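PDB 4QK0: GH127 beta-L-arabinofuranoside from Geobacillus stearothermophilus, which probably hydrolyses beta-L-arabinofuranosidic linkages, releasing L-arabinose from arabinose-containing glycans, as a member of glycoside hydrolase family 127. Local coordinates for residues 198-203 / 344-349; 588-593 / 630-635; 503-508 / 512-517; 548-553 / 573-578. All coordinates share one frame; numbering follows the deposited sequence.

Interaction 1: 198-203 / 344-349; sequences LLKLYE and TRRMLE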
# COMPACT_ATOMS: atom_id res chain seq x y z
N LEU A 198 -31.63 -18.02 -8.15
CA LEU A 198 -32.85 -18.19 -8.93
C LEU A 198 -32.68 -19.08 -10.14
O LEU A 198 -33.57 -19.86 -10.44
CB LEU A 198 -33.43 -16.83 -9.36
CG LEU A 198 -34.08 -16.06 -8.23
CD1 LEU A 198 -34.44 -14.64 -8.64
CD2 LEU A 198 -35.32 -16.79 -7.71
N LEU A 199 -31.54 -19.04 -10.81
CA LEU A 199 -31.30 -20.00 -11.91
C LEU A 199 -31.31 -21.41 -11.40
O LEU A 199 -31.78 -22.31 -12.07
CB LEU A 199 -29.96 -19.77 -12.62
CG LEU A 199 -29.72 -18.43 -13.26
CD1 LEU A 199 -28.40 -18.42 -14.06
CD2 LEU A 199 -30.87 -18.11 -14.20
N LYS A 200 -30.70 -21.65 -10.25
CA LYS A 200 -30.66 -23.01 -9.74
C LYS A 200 -32.06 -23.46 -9.38
O LYS A 200 -32.42 -24.62 -9.55
CB LYS A 200 -29.68 -23.08 -8.56
CG LYS A 200 -28.24 -23.49 -8.95
CD LYS A 200 -27.13 -22.75 -8.20
CE LYS A 200 -25.94 -23.63 -7.76
NZ LYS A 200 -25.82 -23.77 -6.25
N LEU A 201 -32.84 -22.56 -8.82
CA LEU A 201 -34.16 -22.89 -8.39
C LEU A 201 -35.02 -23.23 -9.65
O LEU A 201 -35.86 -24.15 -9.62
CB LEU A 201 -34.79 -21.72 -7.67
CG LEU A 201 -36.16 -21.97 -7.03
CD1 LEU A 201 -36.10 -23.06 -5.98
CD2 LEU A 201 -36.69 -20.68 -6.41
N TYR A 202 -34.81 -22.47 -10.72
CA TYR A 202 -35.44 -22.76 -12.00
C TYR A 202 -35.06 -24.15 -12.52
O TYR A 202 -35.93 -24.89 -12.94
CB TYR A 202 -35.09 -21.70 -13.02
CG TYR A 202 -35.46 -22.12 -14.41
CD1 TYR A 202 -36.81 -22.15 -14.82
CD2 TYR A 202 -34.49 -22.51 -15.31
CE1 TYR A 202 -37.16 -22.55 -16.11
CE2 TYR A 202 -34.83 -22.93 -16.59
CZ TYR A 202 -36.16 -22.95 -16.99
OH TYR A 202 -36.46 -23.36 -18.26
N GLU A 203 -33.79 -24.52 -12.42
CA GLU A 203 -33.32 -25.79 -12.96
C GLU A 203 -33.97 -26.92 -12.24
O GLU A 203 -34.18 -27.96 -12.81
CB GLU A 203 -31.83 -25.96 -12.80
CG GLU A 203 -31.01 -25.18 -13.80
CD GLU A 203 -29.56 -24.88 -13.36
OE1 GLU A 203 -29.10 -25.24 -12.24
OE2 GLU A 203 -28.88 -24.25 -14.17
N THR A 344 -16.64 -20.04 -13.73
CA THR A 344 -16.08 -20.85 -14.78
C THR A 344 -17.04 -21.96 -15.19
O THR A 344 -17.13 -22.34 -16.35
CB THR A 344 -14.73 -21.50 -14.39
OG1 THR A 344 -14.90 -22.30 -13.21
CG2 THR A 344 -13.68 -20.42 -14.10
N ARG A 345 -17.72 -22.53 -14.23
CA ARG A 345 -18.63 -23.59 -14.53
C ARG A 345 -19.76 -23.12 -15.46
O ARG A 345 -20.13 -23.84 -16.33
CB ARG A 345 -19.19 -24.18 -13.24
CG ARG A 345 -19.81 -25.56 -13.44
CD ARG A 345 -20.49 -25.94 -12.15
NE ARG A 345 -21.39 -27.07 -12.28
CZ ARG A 345 -22.15 -27.51 -11.29
NH1 ARG A 345 -22.13 -26.93 -10.09
NH2 ARG A 345 -22.95 -28.54 -11.50
N ARG A 346 -20.32 -21.93 -15.24
CA ARG A 346 -21.32 -21.39 -16.13
C ARG A 346 -20.73 -21.00 -17.47
O ARG A 346 -21.43 -21.07 -18.50
CB ARG A 346 -22.01 -20.17 -15.53
CG ARG A 346 -22.84 -20.50 -14.31
CD ARG A 346 -23.96 -21.46 -14.63
NE ARG A 346 -25.00 -21.50 -13.60
CZ ARG A 346 -26.11 -22.24 -13.67
NH1 ARG A 346 -26.33 -23.00 -14.73
NH2 ARG A 346 -27.00 -22.24 -12.66
N MSE A 347 -19.48 -20.53 -17.48
CA MSE A 347 -18.87 -20.17 -18.77
C MSE A 347 -18.76 -21.43 -19.59
O MSE A 347 -18.96 -21.41 -20.78
CB MSE A 347 -17.50 -19.54 -18.68
CG MSE A 347 -17.48 -18.15 -18.03
SE MSE A 347 -18.52 -16.82 -19.02
CE MSE A 347 -17.40 -16.60 -20.62
N LEU A 348 -18.41 -22.53 -18.97
CA LEU A 348 -18.32 -23.80 -19.67
C LEU A 348 -19.65 -24.23 -20.29
O LEU A 348 -19.66 -24.84 -21.32
CB LEU A 348 -17.85 -24.89 -18.74
CG LEU A 348 -16.34 -24.84 -18.50
CD1 LEU A 348 -15.95 -25.78 -17.38
CD2 LEU A 348 -15.59 -25.15 -19.78
N GLU A 349 -20.76 -23.91 -19.64
CA GLU A 349 -22.09 -24.23 -20.18
C GLU A 349 -22.44 -23.29 -21.32
O GLU A 349 -23.22 -23.61 -22.18
CB GLU A 349 -23.13 -24.19 -19.07
CG GLU A 349 -22.91 -25.35 -18.08
CD GLU A 349 -23.70 -25.24 -16.77
OE1 GLU A 349 -24.53 -24.29 -16.65
OE2 GLU A 349 -23.47 -26.06 -15.85

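Interaction 2: 588-593 / 630-635; sequences DLLEGV and YYAWCN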
# COMPACT_ATOMS: atom_id res chain seq x y z
N ASP A 588 6.12 -37.34 3.42
CA ASP A 588 5.78 -36.95 4.79
C ASP A 588 5.69 -35.46 5.00
O ASP A 588 5.57 -35.00 6.14
CB ASP A 588 6.77 -37.59 5.79
CG ASP A 588 6.82 -39.12 5.66
OD1 ASP A 588 5.73 -39.75 5.65
OD2 ASP A 588 7.93 -39.67 5.51
N LEU A 589 5.74 -34.70 3.90
CA LEU A 589 5.72 -33.27 4.00
C LEU A 589 4.39 -32.73 3.56
O LEU A 589 3.99 -32.92 2.41
CB LEU A 589 6.87 -32.72 3.14
CG LEU A 589 6.97 -31.21 3.08
CD1 LEU A 589 7.54 -30.64 4.39
CD2 LEU A 589 7.85 -30.82 1.90
N LEU A 590 3.71 -32.04 4.47
CA LEU A 590 2.54 -31.26 4.13
C LEU A 590 1.46 -32.15 3.47
O LEU A 590 0.87 -31.79 2.44
CB LEU A 590 2.97 -30.11 3.19
CG LEU A 590 3.91 -29.06 3.80
CD1 LEU A 590 4.51 -28.12 2.76
CD2 LEU A 590 3.20 -28.25 4.86
N GLU A 591 1.26 -33.32 4.07
CA GLU A 591 0.33 -34.36 3.62
C GLU A 591 0.77 -35.08 2.37
O GLU A 591 0.04 -35.92 1.87
CB GLU A 591 -1.11 -33.86 3.48
CG GLU A 591 -1.65 -33.31 4.78
CD GLU A 591 -1.84 -34.36 5.88
OE1 GLU A 591 -2.01 -35.55 5.60
OE2 GLU A 591 -1.86 -33.95 7.07
N GLY A 592 1.97 -34.80 1.87
CA GLY A 592 2.48 -35.52 0.71
C GLY A 592 2.47 -34.66 -0.52
O GLY A 592 1.45 -34.50 -1.15
N VAL A 593 3.60 -34.04 -0.85
CA VAL A 593 3.63 -33.08 -1.91
C VAL A 593 4.86 -33.24 -2.73
O VAL A 593 5.87 -33.72 -2.24
CB VAL A 593 3.58 -31.65 -1.38
CG1 VAL A 593 2.33 -31.41 -0.57
CG2 VAL A 593 4.82 -31.28 -0.54
N TYR A 630 1.88 -23.48 -3.32
CA TYR A 630 1.32 -22.29 -2.73
C TYR A 630 0.25 -22.59 -1.73
O TYR A 630 0.27 -22.04 -0.62
CB TYR A 630 0.79 -21.33 -3.80
CG TYR A 630 0.08 -20.14 -3.21
CD1 TYR A 630 0.78 -19.03 -2.77
CD2 TYR A 630 -1.30 -20.10 -3.14
CE1 TYR A 630 0.11 -17.95 -2.22
CE2 TYR A 630 -1.96 -18.99 -2.62
CZ TYR A 630 -1.25 -17.94 -2.14
OH TYR A 630 -1.93 -16.89 -1.63
N TYR A 631 -0.67 -23.49 -2.08
CA TYR A 631 -1.81 -23.78 -1.19
C TYR A 631 -1.35 -24.25 0.16
O TYR A 631 -2.08 -24.04 1.18
CB TYR A 631 -2.81 -24.84 -1.79
CG TYR A 631 -2.31 -26.23 -1.80
CD1 TYR A 631 -2.27 -26.99 -0.61
CD2 TYR A 631 -1.80 -26.80 -2.95
CE1 TYR A 631 -1.74 -28.29 -0.61
CE2 TYR A 631 -1.29 -28.09 -2.95
CZ TYR A 631 -1.27 -28.85 -1.74
OH TYR A 631 -0.76 -30.15 -1.74
N ALA A 632 -0.18 -24.90 0.20
CA ALA A 632 0.33 -25.48 1.47
C ALA A 632 1.20 -24.58 2.33
O ALA A 632 1.74 -25.03 3.33
CB ALA A 632 1.10 -26.74 1.17
N TRP A 633 1.33 -23.31 1.96
CA TRP A 633 2.16 -22.39 2.74
C TRP A 633 1.49 -22.13 4.07
O TRP A 633 0.30 -22.38 4.25
CB TRP A 633 2.46 -21.09 1.92
CG TRP A 633 1.51 -19.95 2.13
CD1 TRP A 633 0.32 -19.76 1.54
CD2 TRP A 633 1.71 -18.82 3.00
NE1 TRP A 633 -0.27 -18.65 2.03
CE2 TRP A 633 0.57 -18.03 2.91
CE3 TRP A 633 2.75 -18.44 3.88
CZ2 TRP A 633 0.42 -16.85 3.64
CZ3 TRP A 633 2.61 -17.29 4.61
CH2 TRP A 633 1.45 -16.49 4.47
N CYS A 634 2.29 -21.65 5.03
CA CYS A 634 1.81 -21.25 6.37
C CYS A 634 1.20 -22.41 7.15
O CYS A 634 0.32 -22.18 7.99
CB CYS A 634 0.83 -20.12 6.28
SG CYS A 634 0.73 -19.06 7.71
N ASN A 635 1.68 -23.61 6.92
CA ASN A 635 1.36 -24.73 7.79
C ASN A 635 2.53 -25.13 8.70
O ASN A 635 2.41 -26.04 9.47
CB ASN A 635 0.91 -25.96 6.97
CG ASN A 635 -0.48 -25.76 6.41
OD1 ASN A 635 -1.49 -26.05 7.05
ND2 ASN A 635 -0.53 -25.23 5.22
O HOH W 1 -1.24 -31.64 0.26

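Interaction 3: 503-508 / 512-517; sequences VDIVPL and GYAYIR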
# COMPACT_ATOMS: atom_id res chain seq x y z
N VAL A 503 -3.19 -42.23 -30.61
CA VAL A 503 -4.17 -41.48 -31.36
C VAL A 503 -3.64 -40.07 -31.58
O VAL A 503 -3.15 -39.42 -30.65
CB VAL A 503 -5.44 -41.39 -30.55
CG1 VAL A 503 -6.44 -40.44 -31.20
CG2 VAL A 503 -6.02 -42.78 -30.42
N ASP A 504 -3.72 -39.62 -32.83
CA ASP A 504 -3.35 -38.28 -33.17
C ASP A 504 -4.49 -37.39 -32.72
O ASP A 504 -5.54 -37.36 -33.32
CB ASP A 504 -3.12 -38.15 -34.69
CG ASP A 504 -2.60 -36.74 -35.08
OD1 ASP A 504 -2.29 -35.91 -34.19
OD2 ASP A 504 -2.51 -36.47 -36.30
N ILE A 505 -4.25 -36.62 -31.66
CA ILE A 505 -5.30 -35.77 -31.09
C ILE A 505 -5.37 -34.40 -31.72
O ILE A 505 -6.36 -33.71 -31.58
CB ILE A 505 -5.16 -35.59 -29.58
CG1 ILE A 505 -3.77 -35.08 -29.18
CG2 ILE A 505 -5.55 -36.89 -28.88
CD1 ILE A 505 -3.72 -34.59 -27.75
N VAL A 506 -4.30 -34.00 -32.39
CA VAL A 506 -4.22 -32.66 -32.95
C VAL A 506 -5.44 -32.27 -33.82
O VAL A 506 -5.99 -31.22 -33.61
CB VAL A 506 -2.89 -32.46 -33.74
CG1 VAL A 506 -2.99 -31.30 -34.74
CG2 VAL A 506 -1.74 -32.28 -32.74
N PRO A 507 -5.83 -33.12 -34.78
CA PRO A 507 -7.07 -32.86 -35.52
C PRO A 507 -8.36 -33.02 -34.73
O PRO A 507 -9.41 -32.68 -35.22
CB PRO A 507 -7.04 -33.91 -36.66
CG PRO A 507 -6.05 -34.95 -36.23
CD PRO A 507 -5.08 -34.28 -35.29
N LEU A 508 -8.31 -33.55 -33.52
CA LEU A 508 -9.51 -33.76 -32.74
C LEU A 508 -9.75 -32.62 -31.75
O LEU A 508 -10.77 -32.61 -31.04
CB LEU A 508 -9.39 -35.07 -31.97
CG LEU A 508 -9.12 -36.29 -32.87
CD1 LEU A 508 -9.00 -37.57 -32.05
CD2 LEU A 508 -10.19 -36.45 -33.96
N GLY A 512 -9.23 -26.32 -26.80
CA GLY A 512 -8.67 -26.97 -25.64
C GLY A 512 -9.32 -28.25 -25.19
O GLY A 512 -8.94 -28.77 -24.14
N TYR A 513 -10.23 -28.82 -25.97
CA TYR A 513 -10.82 -30.16 -25.67
C TYR A 513 -10.53 -31.09 -26.84
O TYR A 513 -10.75 -30.73 -27.98
CB TYR A 513 -12.33 -30.09 -25.41
CG TYR A 513 -12.66 -29.66 -24.01
CD1 TYR A 513 -12.67 -28.30 -23.67
CD2 TYR A 513 -12.87 -30.59 -22.99
CE1 TYR A 513 -12.96 -27.87 -22.39
CE2 TYR A 513 -13.09 -30.18 -21.69
CZ TYR A 513 -13.13 -28.81 -21.39
OH TYR A 513 -13.40 -28.38 -20.12
N ALA A 514 -10.03 -32.28 -26.55
CA ALA A 514 -9.91 -33.33 -27.58
C ALA A 514 -11.25 -34.11 -27.66
O ALA A 514 -11.72 -34.67 -26.65
CB ALA A 514 -8.77 -34.28 -27.22
N TYR A 515 -11.88 -34.08 -28.83
CA TYR A 515 -13.13 -34.78 -29.04
C TYR A 515 -12.90 -36.16 -29.62
O TYR A 515 -12.51 -36.31 -30.78
CB TYR A 515 -14.01 -33.97 -29.96
CG TYR A 515 -14.52 -32.74 -29.30
CD1 TYR A 515 -13.71 -31.62 -29.16
CD2 TYR A 515 -15.84 -32.66 -28.84
CE1 TYR A 515 -14.19 -30.45 -28.59
CE2 TYR A 515 -16.32 -31.51 -28.27
CZ TYR A 515 -15.47 -30.42 -28.14
OH TYR A 515 -15.95 -29.29 -27.57
N ILE A 516 -13.07 -37.17 -28.79
CA ILE A 516 -12.91 -38.54 -29.21
C ILE A 516 -14.24 -39.28 -29.41
O ILE A 516 -14.92 -39.69 -28.43
CB ILE A 516 -12.06 -39.30 -28.21
CG1 ILE A 516 -10.76 -38.53 -28.00
CG2 ILE A 516 -11.81 -40.73 -28.73
CD1 ILE A 516 -9.84 -39.20 -27.02
N ARG A 517 -14.61 -39.44 -30.69
CA ARG A 517 -15.87 -40.06 -31.10
C ARG A 517 -15.57 -41.38 -31.81
O ARG A 517 -14.80 -41.45 -32.73
CB ARG A 517 -16.67 -39.15 -32.03
CG ARG A 517 -18.06 -39.69 -32.32
CD ARG A 517 -18.98 -38.71 -33.05
NE ARG A 517 -20.34 -39.27 -33.16
CZ ARG A 517 -21.26 -39.33 -32.18
NH1 ARG A 517 -21.02 -38.81 -30.96
NH2 ARG A 517 -22.45 -39.88 -32.42

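Interaction 4: 548-553 / 573-578; sequences GKVALQ and LFLPRD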
# COMPACT_ATOMS: atom_id res chain seq x y z
N GLY A 548 11.08 -8.26 -13.83
CA GLY A 548 12.26 -8.92 -13.29
C GLY A 548 12.03 -10.11 -12.37
O GLY A 548 12.95 -10.53 -11.66
N LYS A 549 10.80 -10.62 -12.34
CA LYS A 549 10.47 -11.72 -11.44
C LYS A 549 9.92 -12.89 -12.18
O LYS A 549 9.45 -12.74 -13.28
CB LYS A 549 9.49 -11.30 -10.40
CG LYS A 549 9.95 -10.14 -9.56
CD LYS A 549 8.94 -10.02 -8.42
CE LYS A 549 8.96 -8.69 -7.72
NZ LYS A 549 10.10 -8.65 -6.79
N VAL A 550 9.96 -14.05 -11.54
CA VAL A 550 9.57 -15.31 -12.14
C VAL A 550 8.89 -16.15 -11.07
O VAL A 550 9.17 -15.98 -9.88
CB VAL A 550 10.80 -16.02 -12.71
CG1 VAL A 550 11.70 -16.50 -11.61
CG2 VAL A 550 10.43 -17.19 -13.57
N ALA A 551 7.91 -16.96 -11.48
CA ALA A 551 7.18 -17.84 -10.57
C ALA A 551 7.43 -19.22 -11.03
O ALA A 551 7.55 -19.50 -12.23
CB ALA A 551 5.69 -17.54 -10.57
N LEU A 552 7.47 -20.14 -10.09
CA LEU A 552 7.57 -21.55 -10.46
C LEU A 552 6.21 -22.25 -10.46
O LEU A 552 5.37 -22.02 -9.59
CB LEU A 552 8.49 -22.27 -9.50
CG LEU A 552 9.89 -21.68 -9.50
CD1 LEU A 552 10.73 -22.39 -8.49
CD2 LEU A 552 10.57 -21.76 -10.86
N GLN A 553 5.99 -23.08 -11.47
CA GLN A 553 4.77 -23.84 -11.60
C GLN A 553 5.08 -25.23 -12.15
O GLN A 553 5.88 -25.41 -13.06
CB GLN A 553 3.77 -23.12 -12.50
CG GLN A 553 2.42 -23.81 -12.55
CD GLN A 553 1.32 -23.07 -13.29
OE1 GLN A 553 1.30 -21.85 -13.33
NE2 GLN A 553 0.33 -23.83 -13.78
N LEU A 573 16.76 -13.18 -2.83
CA LEU A 573 16.98 -14.49 -3.47
C LEU A 573 16.75 -14.27 -4.92
O LEU A 573 15.73 -13.69 -5.31
CB LEU A 573 15.96 -15.53 -3.03
CG LEU A 573 16.35 -16.61 -2.02
CD1 LEU A 573 15.17 -17.54 -1.82
CD2 LEU A 573 17.52 -17.44 -2.47
N PHE A 574 17.71 -14.70 -5.71
CA PHE A 574 17.73 -14.47 -7.13
C PHE A 574 17.87 -15.82 -7.80
O PHE A 574 18.76 -16.62 -7.46
CB PHE A 574 18.87 -13.49 -7.51
CG PHE A 574 18.72 -12.13 -6.87
CD1 PHE A 574 19.12 -11.91 -5.56
CD2 PHE A 574 18.13 -11.10 -7.56
CE1 PHE A 574 18.96 -10.68 -4.95
CE2 PHE A 574 17.95 -9.87 -6.98
CZ PHE A 574 18.37 -9.66 -5.66
N LEU A 575 16.98 -16.09 -8.74
CA LEU A 575 16.98 -17.35 -9.43
C LEU A 575 17.60 -17.11 -10.75
O LEU A 575 17.02 -16.44 -11.58
CB LEU A 575 15.53 -17.86 -9.55
CG LEU A 575 15.40 -19.23 -10.21
CD1 LEU A 575 16.10 -20.32 -9.39
CD2 LEU A 575 13.94 -19.66 -10.37
N PRO A 576 18.79 -17.65 -10.99
CA PRO A 576 19.34 -17.52 -12.35
C PRO A 576 18.55 -18.31 -13.38
O PRO A 576 17.97 -19.35 -13.06
CB PRO A 576 20.73 -18.15 -12.26
CG PRO A 576 20.95 -18.42 -10.83
CD PRO A 576 19.63 -18.49 -10.14
N ARG A 577 18.48 -17.78 -14.60
CA ARG A 577 17.72 -18.41 -15.74
C ARG A 577 18.16 -19.85 -16.01
O ARG A 577 17.36 -20.68 -16.37
CB ARG A 577 17.80 -17.57 -17.07
CG ARG A 577 19.18 -17.48 -17.75
CD ARG A 577 20.15 -16.66 -16.89
NE ARG A 577 21.12 -17.41 -16.06
CZ ARG A 577 21.88 -16.80 -15.13
NH1 ARG A 577 21.76 -15.49 -14.89
NH2 ARG A 577 22.76 -17.50 -14.43
N ASP A 578 19.45 -20.11 -15.82
CA ASP A 578 20.02 -21.39 -16.19
C ASP A 578 19.98 -22.41 -15.10
O ASP A 578 20.40 -23.53 -15.35
CB ASP A 578 21.49 -21.22 -16.54
CG ASP A 578 22.35 -20.74 -15.33
OD1 ASP A 578 22.09 -21.15 -14.16
OD2 ASP A 578 23.28 -19.94 -15.55

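Interaction 1: 198-203 / 344-349
Arg346 reaches from helix 334-350 to Glu203 on helix 194-205, a salt bridge between two helices of the alpha-helical catalytic domain, which belongs to the six-hairpin glycosidase clan. The local axes stay 14.5 Å apart, so long side chains, not interlocking backbones, span the gap. Arg346 turns aside once, at chi2 (-62°), and then runs out nearly straight, placing its guanidinium end-on to the carboxylate, which arrives from the other direction. Both terminal nitrogens grip a single oxygen: NH1 of Arg346 lies 2.9 Å from OE2 of Glu203 in the straighter bond (156°), and NH2 of Arg346 makes a more bent one to the same OE2 at 3.1 Å. This oxygen lies in the guanidinium plane, yet the carboxylate is twisted 51° from that plane; NH1 is met by the syn lone pair, while NH2 comes in well out of the carboxylate plane. Lys282 on helix 266-283 is a second cationic partner of OE2. Leu199 supplies the apolar side: its CD1 lies over one guanidinium face, toward the rim, and its CB is 3.9 Å from NH2 of Arg346. Lys200 brushes the same nitrogen with CG but sends its amino group to Glu149. Cutting Arg346 back to an alanine is likely to rob Glu349 of the cation it shares with Glu203, make Glu203 depend more on Lys282, and open a gap beside Leu199. Within its own helix, NH1 of Arg346 also donates to OE1 of Glu349 at 2.9 Å, somewhat tilted from the guanidinium plane.

Interaction 2: 588-593 / 630-635
Leu590 holds CG beside its backbone N (chi1 -66°) and Tyr631 swings its ring between its own N and carbonyl carbon (chi1 73°); the first brings both leucine methyls onto Ala632 and Asn635, the second carries the phenol toward Val593. Leu590 sits in a type I' beta turn, Leu589 to Gly592, in the loop of the beta hairpin that joins strands 574-586 and 593-603 of the C-terminal beta domain. Its two methyls divide the work: CD1 of Leu590 meets CB of Ala632 at 4.0 Å, and CD2 of Leu590 rests against CB of Asn635 at 3.9 Å. Were Leu590 trimmed to an alanine, CB of Ala632 and CB of Asn635 would probably be left without their methyl partners, with a gap between the two loops. Asn635 in turn folds back, its ND2 donating to the carbonyl O of Ala632 at 3.0 Å from above the carbonyl plane, while its OD1 receives the backbone N of Leu374. The side chains of Val593 and Tyr631 pass each other in opposite directions, CG1 of the valine 3.5 Å from the phenol OH. A water lies in the plane of the tyrosine ring; its link to OH of Tyr631 is short and doubtful, but it donates to the carbonyl O of Leu590 at 3.0 Å.

Interaction 3: 503-508 / 512-517
The ring of Tyr515 meets the carbonyl oxygen of Leu508 at its edge: O of Leu508 lies near the ring plane, 3.6 Å from CD1 of Tyr515. Lys510, in the short link between the segments, makes a cation-pi contact with this ring. The same carbonyl oxygen takes the backbone hydrogen bond that closes the contact, with N of Tyr515 2.9 Å from O of Leu508 and the N-H pointing at it almost perfectly straight (178°). The donor nevertheless stands above the carbonyl plane. In return, the leucine side chain leans over the tyrosine's own carbonyl, CB of Leu508 lying 3.6 Å from O of Tyr515. Leu508 ends a 3-10 turn, its own N bonded to O of Ile505 at 2.8 Å, and leads straight into the tight hairpin of strands 509-510 and 513-517. Deeper in, CG2 of Ile505 only just reaches CB of Ala514, at 4.5 Å. All of this lies in the GH127 middle domain, beside the sheet that holds strands 479-486 and 513-517. Strand 513-517 works both ways: Ala514 and Ile516 bond to Leu485 and Leu483 of strand 479-486, while Tyr515 turns its N-H to Leu508. One hydrogen bond thus crosses the contact, with Leu508 giving the largest share of the packing, and it ties the end of the 3-10 turn to strand 513-517 through backbone atoms.

Interaction 4: 548-553 / 573-578
Leu575 puts a single methyl, CD2, against two residues of strand 549-554: CD2 of Leu575 is 4.1 Å from CG1 of Val550 and 4.0 Å from CD2 of Leu552. This is a small apolar contact within the C-terminal beta domain, between strands that do not pair with each other in its mixed, curled sheet, and no hydrogen bond crosses it. The three side chains are buried and meet from different directions: Leu575 crosses Val550 at about a right angle and Leu552 more obliquely. With CG of Leu575 opposite its backbone N (chi1 -177°), the side chain extends toward the other strand and CD2 can reach both partners. Val550 is directed toward the segment 573-578, whereas Leu552 starts off to one side and only the end of its chain closes in. Ala551, between them, faces the other way, onto Ile306. One shell further out, backbone bonds set these positions. Val550 is paired with Val645 of strand 641-647, Leu552 with Tyr559 of strand 557-562, and Ala551 with Ile537. Strand 641-647 also runs parallel to strand 574-586, so it serves as a common neighbour of both sides of the contact. Pro576, the next residue after Leu575, has its carbonyl held by Arg536. Phe574, the residue before Leu575, packs on Gly548 of the second subunit, which brings this corner of the domain up to the dimer interface. The backbones themselves keep well apart: CA of Val550 and CA of Leu575 are 8.1 Å from each other.

Overall arrangement
From the N terminus, interaction 1 comes first, closing an excursion of 140 residues, about half of them helical, in the catalytic domain. Interaction 3 follows in the middle domain, closing a link of just three residues. In the C-terminal domain, interaction 4 brings together strands separated by 19 residues, and interaction 2 then joins two loops across 36 largely beta residues. All four follow one another in series; none nests or crosses. Interactions 1 and 3 touch where the catalytic and middle domains meet, CD2 of Leu348 lying 3.9 Å from OH of Tyr513. Interactions 2 and 4 share one domain but do not touch, their nearest atoms about 7 Å apart.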